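CdiI immunity protein (Yersinia kristensenii ATCC 33638, PDB 5E3E) probably acts as the immunity protein that binds and neutralises the cognate CdiA-CT toxin, a member of the RNase A superfamily. Local coordinates at residues 34-37 and 38-42; 60-63 and 64-68; 51-54 and 55-58. One frame throughout, in Å; residues are numbered along the deposited sequence.

Interaction 1: residues 34-37 and 38-42; sequences AAYK and ATETA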
# COMPACT_ATOMS: atom_id res chain seq x y z
N ALA A 34 10.76 -10.49 0.31
CA ALA A 34 11.24 -11.52 -0.59
C ALA A 34 10.39 -11.63 -1.84
O ALA A 34 10.92 -11.89 -2.91
CB ALA A 34 11.31 -12.87 0.10
N ALA A 35 9.08 -11.45 -1.72
CA ALA A 35 8.19 -11.47 -2.88
C ALA A 35 8.49 -10.30 -3.83
O ALA A 35 8.49 -10.47 -5.05
CB ALA A 35 6.73 -11.41 -2.43
N TYR A 36 8.75 -9.11 -3.25
CA TYR A 36 9.16 -7.96 -4.04
C TYR A 36 10.46 -8.27 -4.79
O TYR A 36 10.57 -8.04 -6.00
CB TYR A 36 9.31 -6.78 -3.11
CG TYR A 36 9.99 -5.59 -3.69
CD1 TYR A 36 9.25 -4.58 -4.29
CD2 TYR A 36 11.34 -5.41 -3.55
CE1 TYR A 36 9.86 -3.45 -4.80
CE2 TYR A 36 11.97 -4.27 -4.05
CZ TYR A 36 11.24 -3.30 -4.68
OH TYR A 36 11.87 -2.18 -5.14
N LYS A 37 11.42 -8.79 -4.09
CA LYS A 37 12.71 -9.07 -4.69
C LYS A 37 12.54 -10.06 -5.84
O LYS A 37 13.18 -9.88 -6.90
CB LYS A 37 13.71 -9.61 -3.67
CG LYS A 37 15.08 -9.88 -4.32
CD LYS A 37 16.16 -10.22 -3.33
CE LYS A 37 17.42 -10.51 -4.12
NZ LYS A 37 18.56 -10.91 -3.28
N ALA A 38 11.74 -11.10 -5.63
CA ALA A 38 11.56 -12.13 -6.65
C ALA A 38 10.81 -11.64 -7.87
O ALA A 38 11.09 -12.07 -9.00
CB ALA A 38 10.85 -13.33 -6.06
N THR A 39 9.85 -10.76 -7.65
CA THR A 39 8.92 -10.32 -8.67
C THR A 39 9.48 -9.18 -9.52
O THR A 39 9.34 -9.19 -10.76
CB THR A 39 7.58 -9.89 -8.02
OG1 THR A 39 7.03 -10.99 -7.29
CG2 THR A 39 6.58 -9.46 -9.07
N GLU A 40 10.13 -8.21 -8.87
CA GLU A 40 10.53 -6.98 -9.52
C GLU A 40 11.94 -7.08 -10.10
O GLU A 40 12.71 -7.99 -9.74
CB GLU A 40 10.43 -5.79 -8.58
CG GLU A 40 9.08 -5.63 -7.88
CD GLU A 40 7.89 -5.44 -8.82
OE1 GLU A 40 8.09 -4.97 -9.95
OE2 GLU A 40 6.71 -5.67 -8.42
N THR A 41 12.28 -6.19 -11.02
CA THR A 41 13.58 -6.26 -11.69
C THR A 41 14.69 -5.78 -10.77
O THR A 41 14.43 -5.11 -9.75
CB THR A 41 13.60 -5.39 -12.94
OG1 THR A 41 13.48 -4.01 -12.55
CG2 THR A 41 12.46 -5.77 -13.86
N ALA A 42 15.92 -6.09 -11.14
CA ALA A 42 17.08 -5.59 -10.40
C ALA A 42 17.09 -4.05 -10.46
O ALA A 42 17.42 -3.39 -9.46
CB ALA A 42 18.38 -6.14 -11.01
O HOH W 1 13.40 -10.45 -9.62

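Interaction 2: residues 60-63 and 64-68; sequences LPDD and ELQDI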
# COMPACT_ATOMS: atom_id res chain seq x y z
N LEU A 60 17.49 12.07 10.00
CA LEU A 60 16.31 12.76 10.54
C LEU A 60 15.99 12.28 11.94
O LEU A 60 16.19 11.09 12.26
CB LEU A 60 15.07 12.53 9.67
CG LEU A 60 15.12 13.01 8.24
CD1 LEU A 60 13.88 12.63 7.48
CD2 LEU A 60 15.30 14.54 8.18
N PRO A 61 15.41 13.15 12.77
CA PRO A 61 14.70 12.74 13.98
C PRO A 61 13.72 11.61 13.70
O PRO A 61 12.99 11.66 12.70
CB PRO A 61 13.95 14.01 14.38
CG PRO A 61 14.85 15.12 13.89
CD PRO A 61 15.33 14.61 12.56
N ASP A 62 13.69 10.59 14.56
CA ASP A 62 12.89 9.43 14.24
C ASP A 62 11.43 9.74 14.00
O ASP A 62 10.79 9.11 13.17
CB ASP A 62 12.98 8.37 15.34
CG ASP A 62 12.33 7.06 14.92
OD1 ASP A 62 12.82 6.53 13.93
OD2 ASP A 62 11.31 6.66 15.54
N ASP A 63 10.87 10.67 14.78
CA ASP A 63 9.46 11.00 14.59
C ASP A 63 9.16 11.53 13.17
O ASP A 63 8.09 11.22 12.60
CB ASP A 63 8.92 11.90 15.71
CG ASP A 63 9.58 13.29 15.80
OD1 ASP A 63 10.57 13.58 15.12
OD2 ASP A 63 9.07 14.11 16.62
N GLU A 64 10.11 12.28 12.59
CA GLU A 64 9.93 12.79 11.23
C GLU A 64 10.06 11.68 10.20
O GLU A 64 9.27 11.60 9.28
CB GLU A 64 10.87 13.96 10.93
CG GLU A 64 10.68 15.15 11.86
CD GLU A 64 11.75 16.26 11.74
OE1 GLU A 64 12.38 16.42 10.67
OE2 GLU A 64 11.93 16.97 12.74
N LEU A 65 11.05 10.81 10.35
CA LEU A 65 11.21 9.70 9.43
C LEU A 65 10.03 8.77 9.54
O LEU A 65 9.54 8.28 8.52
CB LEU A 65 12.52 8.95 9.64
CG LEU A 65 12.85 7.85 8.63
CD1 LEU A 65 12.71 8.34 7.19
CD2 LEU A 65 14.25 7.35 8.95
N GLN A 66 9.50 8.57 10.74
CA GLN A 66 8.32 7.69 10.86
C GLN A 66 7.11 8.28 10.19
O GLN A 66 6.34 7.58 9.57
CB GLN A 66 8.00 7.35 12.33
CG GLN A 66 6.90 6.32 12.53
CD GLN A 66 6.63 6.05 14.01
OE1 GLN A 66 7.50 5.56 14.76
NE2 GLN A 66 5.42 6.36 14.42
N ASP A 67 6.92 9.58 10.30
CA ASP A 67 5.79 10.23 9.62
C ASP A 67 5.93 10.08 8.11
O ASP A 67 4.96 9.81 7.41
CB ASP A 67 5.77 11.72 9.97
CG ASP A 67 4.56 12.41 9.48
OD1 ASP A 67 3.46 11.87 9.64
OD2 ASP A 67 4.71 13.57 9.00
N ILE A 68 7.16 10.18 7.60
CA ILE A 68 7.39 10.00 6.18
C ILE A 68 7.00 8.59 5.73
O ILE A 68 6.28 8.42 4.74
CB ILE A 68 8.87 10.29 5.83
CG1 ILE A 68 9.12 11.83 5.89
CG2 ILE A 68 9.23 9.78 4.46
CD1 ILE A 68 10.55 12.22 6.12
O HOH W 2 10.01 4.75 14.04

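Interaction 3: residues 51-54 and 55-58; sequences EIDY and LLAL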
# COMPACT_ATOMS: atom_id res chain seq x y z
N GLU A 51 16.61 5.43 -3.04
CA GLU A 51 15.70 6.26 -2.22
C GLU A 51 15.88 6.04 -0.71
O GLU A 51 15.89 6.99 0.04
CB GLU A 51 14.23 6.03 -2.62
CG GLU A 51 13.92 6.56 -3.99
CD GLU A 51 12.42 6.50 -4.34
OE1 GLU A 51 11.60 6.14 -3.48
OE2 GLU A 51 12.10 6.81 -5.51
N ILE A 52 16.06 4.80 -0.28
CA ILE A 52 16.41 4.56 1.11
C ILE A 52 17.66 5.36 1.48
O ILE A 52 17.71 5.95 2.56
CB ILE A 52 16.64 3.06 1.40
CG1 ILE A 52 15.32 2.33 1.28
CG2 ILE A 52 17.36 2.90 2.74
CD1 ILE A 52 15.36 0.83 1.63
N ASP A 53 18.67 5.37 0.61
CA ASP A 53 19.89 6.07 0.95
C ASP A 53 19.67 7.57 1.05
O ASP A 53 20.27 8.22 1.92
CB ASP A 53 20.98 5.78 -0.09
CG ASP A 53 21.72 4.52 0.20
OD1 ASP A 53 21.89 4.19 1.40
OD2 ASP A 53 22.21 3.93 -0.78
N TYR A 54 18.80 8.12 0.20
CA TYR A 54 18.49 9.57 0.27
C TYR A 54 17.87 9.89 1.63
O TYR A 54 18.14 10.96 2.20
CB TYR A 54 17.55 10.03 -0.83
CG TYR A 54 18.27 10.29 -2.13
CD1 TYR A 54 19.19 11.34 -2.23
CD2 TYR A 54 18.00 9.55 -3.26
CE1 TYR A 54 19.86 11.60 -3.42
CE2 TYR A 54 18.65 9.79 -4.45
CZ TYR A 54 19.58 10.84 -4.52
OH TYR A 54 20.26 11.06 -5.69
N LEU A 55 17.09 8.97 2.16
CA LEU A 55 16.49 9.21 3.48
C LEU A 55 17.48 9.02 4.59
O LEU A 55 17.53 9.86 5.48
CB LEU A 55 15.27 8.30 3.72
CG LEU A 55 14.05 8.58 2.82
CD1 LEU A 55 12.95 7.56 3.12
CD2 LEU A 55 13.51 10.00 2.92
N LEU A 56 18.22 7.90 4.57
CA LEU A 56 19.12 7.57 5.66
C LEU A 56 20.19 8.66 5.83
O LEU A 56 20.61 8.96 6.96
CB LEU A 56 19.79 6.22 5.45
CG LEU A 56 18.95 4.96 5.54
CD1 LEU A 56 19.84 3.75 5.23
CD2 LEU A 56 18.33 4.95 6.93
N ALA A 57 20.64 9.24 4.73
CA ALA A 57 21.74 10.20 4.75
C ALA A 57 21.38 11.48 5.44
O ALA A 57 22.27 12.24 5.83
CB ALA A 57 22.23 10.51 3.33
N LEU A 58 20.09 11.76 5.60
CA LEU A 58 19.68 12.99 6.25
C LEU A 58 19.75 12.89 7.78
O LEU A 58 19.68 13.89 8.43
CB LEU A 58 18.24 13.31 5.86
CG LEU A 58 17.95 13.51 4.37
CD1 LEU A 58 16.47 13.79 4.16
CD2 LEU A 58 18.82 14.62 3.80

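Interaction 1: residues 34-37 and 38-42
The C-terminal turn of helix 29-39 is built here from main-chain bonds, a side-chain hydroxyl and a tyrosine-glutamate contact that runs from Tyr36 to Glu40. Ala35 O is gripped twice by one residue: Thr39 N donates to it as the helical bond, and Thr39 OG1 donates at 2.7 Å. The two donors come to this carbonyl from opposite faces of its plane. Thr39 can return to its own helix because OG1 stands beside the backbone N (chi1 -59°), which turns the hydroxyl back along the helix axis. One residue earlier Ala38 N bonds Ala34 O at 2.9 Å, and one residue later Glu40 N meets Tyr36 O, also at 2.9 Å, in a straight bond of 163°. Glu40 is the first residue to leave helical geometry, so this bond closes the helix, while Thr41 already serves as N-cap of helix 42-56, its OG1 accepting from Glu44 N, so a short connection joins the two helices. A water lies 2.8 Å from Lys37 O and 2.6 Å from Glu40 O, placed to donate to either; with more acceptors around it than protons, the bonds may be shared. Glu40 CB sits over one face of the Tyr36 ring and Glu40 CG comes within 3.7 Å of Tyr36 CD1; the two side chains cross at about a right angle. The glutamate chain bends at chi2, and its carboxylate plane lies 42° from the ring plane. Glu40 OE2 is hydrogen-bonded to Tyr12 OH, Tyr17 OH and Gly62 N of the toxin chain, so this acid, buried in the complex, joins two tyrosines of helix 8-17 to the toxin backbone. Tyr36 also meets Tyr17 edge-to-face, and the extended Lys37 reaches Met97 O with NZ.

Interaction 2: residues 60-63 and 64-68
Leu60 reaches across the start of helix 62-72 to Ile68, two turns further on, with its CD1 3.6 Å from Ile68 CD1; the two side chains meet at about a right angle. Its CB also faces Leu65 CB, a looser apolar approach at 4.4 Å. Pro61 follows at the N-cap position. Its carbonyl opens the helical bonding, taking Leu65 N at 3.2 Å in a straight bond and Glu64 N in a weak one, while its ring lies against the end of Glu64, Pro61 CG resting 3.6 Å from Glu64 OE2. Asp62, Asp63 and Glu64 fill the first turn, an acidic start common in alpha helices, where the negative charges probably interact well with the helix dipole. Asp62 O accepts from Gln66 N at 2.8 Å. With CG anti to the backbone N (chi1 -171°), the Asp62 side chain swings toward that of Gln66, and a single water joins them, giving hydrogen bonds to Asp62 OD2 and Gln66 OE1; the carboxylate and amide planes stand 82° apart. Asp62 OD1 meanwhile accepts from Ser86 N, at the start of helix 86-96. Asp63 O takes Asp67 N at 3.1 Å. The Asp63 side chain runs beside that of Glu64, with Asp63 OD1 4.4 Å from Glu64 OE2, a like-charge pair on the exposed face.

Interaction 3: residues 51-54 and 55-58
Ile52 O carries the shortest bond here, accepting Leu56 N at 2.8 Å in a nearly straight line of 167°. It also takes a second, weak bond from Leu55 N. Leu56 CG lies 3.4 Å from the same Ile52 O. Leu56 and Ile52 then run side by side, pointing the same way, and CD1 of the leucine touches Ile52 CG2 at 3.6 Å. The isoleucine can offer this branch because CG2 lies anti to its backbone N while CG1 occupies the place beside it (chi1 -68°). On either side of this bond the helical ladder goes on: Leu55 N donates to Glu51 O at 3.1 Å, and Ala57 N to Asp53 O at 3.0 Å. Further on, Leu58 lays its CG 3.4 Å from Tyr54 O, while Leu58 N bonds back to Leu55 O, three residues earlier. The buried Glu51 turns away to helix 8-17, where OE1 accepts from Leu10 N and OE2 from Tyr9 N, so one carboxylate satisfies two amides of that helix's first turn. Ile52 packs on Leu90, Ile93 and Tyr94 of helix 86-96, and Leu55 on Leu10 and Tyr7. Buried Ile52 and Leu55, set against partly exposed Asp53 and exposed Tyr54, are consistent with an amphipathic alpha helix whose apolar face packs inward in an all-helical protein.

In the fold
Along the chain interaction 1 comes first, then interaction 3, then interaction 2. They lie on three successive helices, 29-39, 42-56 and 62-72, of a small protein without strands. Interaction 1 ends the first of these and leads into the second, whose far end holds interaction 3; their centres are 21 Å apart. Interactions 3 and 2 are neighbours, with centres 12 Å apart, and touch where Leu55 CD1 packs 4.2 Å from Leu65 CD1. Interactions 1 and 2 sit on opposite sides of the chain's centre, 27 Å between centres. Among the three, interaction 1 alone meets the toxin chain, while the other two each send side chains against helix 86-96.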